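Local coordinates for protein carbohydrate deacetylase Agd3 (Neosartorya fumigata, PDB 6NWZ) that probably removes acetyl groups from the N-acetylgalactosamine units of galactosaminogalactan, an exopolysaccharide, and is required for biofilm formation by the fungus Aspergillus fumigatus, at residues S151-A156 and K183-F188. Sequence-based numbering, arbitrary orientation.
Sequences SDFPTA and KEIAQF
The ring of F153 meets the end of I185 obliquely: CE1 of F153 lies 3.9 Å from CD1 of I185, and CZ of F153 is 4.2 Å from the same methyl. The other flat group, the carboxylate of D152, receives K183 through the syn lone pair of OD2. NZ of K183 donates to D152 OD2 at 2.7 Å in a salt bridge, and the lysine reaches in from the strand to meet the aspartate reaching out from the loop. The lysine chain already heads for the loop; the bend at chi3 (-69°) shifts NZ aside to bonding distance of the carboxylate. A second salt bridge joins K183 to D149. D149 also accepts a hydrogen bond from S151 OG. The ammonium thus has two acidic partners, which probably stabilise its positive charge. Both segments belong to the CBM87 region, a carbohydrate-binding module family. Here the loop after strand 144-147 folds back beside strand 182-188, which pairs antiparallel with strands 144-147 and 198-206. F153 and I185 are buried, and both also touch M212 of strand 209-214. F153 reaches A232 of helix 224-237 as well, while D152 packs on W236 of that helix and on I203.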
# COMPACT_ATOMS: atom_id res chain seq x y z
N SER A 151 -4.32 -8.10 24.15
CA SER A 151 -3.36 -7.72 25.18
C SER A 151 -2.01 -8.42 25.04
O SER A 151 -1.05 -7.99 25.68
CB SER A 151 -3.94 -8.02 26.56
OG SER A 151 -4.15 -9.41 26.73
N ASP A 152 -1.91 -9.47 24.23
CA ASP A 152 -0.64 -10.14 24.02
C ASP A 152 0.19 -9.50 22.91
O ASP A 152 1.38 -9.83 22.78
CB ASP A 152 -0.87 -11.62 23.70
CG ASP A 152 -1.49 -12.38 24.86
OD1 ASP A 152 -0.74 -12.81 25.76
OD2 ASP A 152 -2.73 -12.52 24.89
N PHE A 153 -0.39 -8.60 22.12
CA PHE A 153 0.32 -7.90 21.06
C PHE A 153 -0.21 -6.48 20.97
O PHE A 153 -0.81 -6.07 19.97
CB PHE A 153 0.17 -8.64 19.72
CG PHE A 153 -1.19 -9.24 19.51
CD1 PHE A 153 -1.47 -10.53 19.95
CD2 PHE A 153 -2.19 -8.53 18.86
CE1 PHE A 153 -2.73 -11.09 19.75
CE2 PHE A 153 -3.44 -9.08 18.66
CZ PHE A 153 -3.71 -10.36 19.11
N PRO A 154 0.00 -5.68 22.02
CA PRO A 154 -0.63 -4.35 22.07
C PRO A 154 -0.07 -3.37 21.05
O PRO A 154 -0.80 -2.46 20.63
CB PRO A 154 -0.37 -3.89 23.51
CG PRO A 154 0.86 -4.63 23.93
CD PRO A 154 0.80 -5.96 23.24
N THR A 155 1.19 -3.50 20.65
CA THR A 155 1.74 -2.58 19.66
C THR A 155 1.22 -2.85 18.26
O THR A 155 1.50 -2.06 17.35
CB THR A 155 3.27 -2.63 19.67
OG1 THR A 155 3.71 -3.98 19.51
CG2 THR A 155 3.82 -2.07 20.97
N ALA A 156 0.47 -3.93 18.05
CA ALA A 156 -0.11 -4.20 16.74
C ALA A 156 -1.18 -3.18 16.37
O ALA A 156 -1.46 -3.00 15.18
CB ALA A 156 -0.68 -5.61 16.69
N LYS A 183 -5.41 -19.75 25.87
CA LYS A 183 -6.35 -18.64 25.92
C LYS A 183 -6.86 -18.33 24.52
O LYS A 183 -6.22 -18.65 23.52
CB LYS A 183 -5.70 -17.38 26.52
CG LYS A 183 -4.66 -16.75 25.61
CD LYS A 183 -4.00 -15.56 26.27
CE LYS A 183 -4.96 -14.40 26.41
NZ LYS A 183 -4.26 -13.21 26.95
N GLU A 184 -8.03 -17.70 24.47
CA GLU A 184 -8.66 -17.32 23.21
C GLU A 184 -8.36 -15.86 22.90
O GLU A 184 -8.49 -15.00 23.78
CB GLU A 184 -10.17 -17.55 23.29
CG GLU A 184 -10.97 -16.79 22.24
CD GLU A 184 -12.46 -17.07 22.31
OE1 GLU A 184 -12.87 -18.24 22.16
OE2 GLU A 184 -13.23 -16.11 22.51
N ILE A 185 -7.94 -15.59 21.67
CA ILE A 185 -7.71 -14.22 21.22
C ILE A 185 -8.64 -13.79 20.10
O ILE A 185 -8.79 -12.58 19.86
CB ILE A 185 -6.24 -14.01 20.79
CG1 ILE A 185 -5.93 -14.80 19.51
CG2 ILE A 185 -5.27 -14.40 21.89
CD1 ILE A 185 -4.61 -14.44 18.88
N ALA A 186 -9.28 -14.73 19.39
CA ALA A 186 -10.22 -14.41 18.33
C ALA A 186 -11.41 -15.35 18.43
O ALA A 186 -11.32 -16.45 18.99
CB ALA A 186 -9.59 -14.50 16.94
N GLN A 187 -12.54 -14.91 17.87
CA GLN A 187 -13.80 -15.61 18.09
C GLN A 187 -14.66 -15.53 16.84
O GLN A 187 -14.78 -14.46 16.22
CB GLN A 187 -14.52 -15.00 19.29
CG GLN A 187 -15.84 -15.63 19.65
CD GLN A 187 -16.39 -15.09 20.96
OE1 GLN A 187 -17.36 -14.33 20.98
NE2 GLN A 187 -15.78 -15.49 22.06
N PHE A 188 -15.24 -16.67 16.45
CA PHE A 188 -16.20 -16.70 15.36
C PHE A 188 -17.58 -16.33 15.90
O PHE A 188 -18.06 -16.92 16.87
CB PHE A 188 -16.27 -18.09 14.72
CG PHE A 188 -15.02 -18.48 13.98
CD1 PHE A 188 -14.54 -17.69 12.96
CD2 PHE A 188 -14.34 -19.64 14.31
CE1 PHE A 188 -13.39 -18.05 12.27
CE2 PHE A 188 -13.19 -20.01 13.63
CZ PHE A 188 -12.72 -19.21 12.61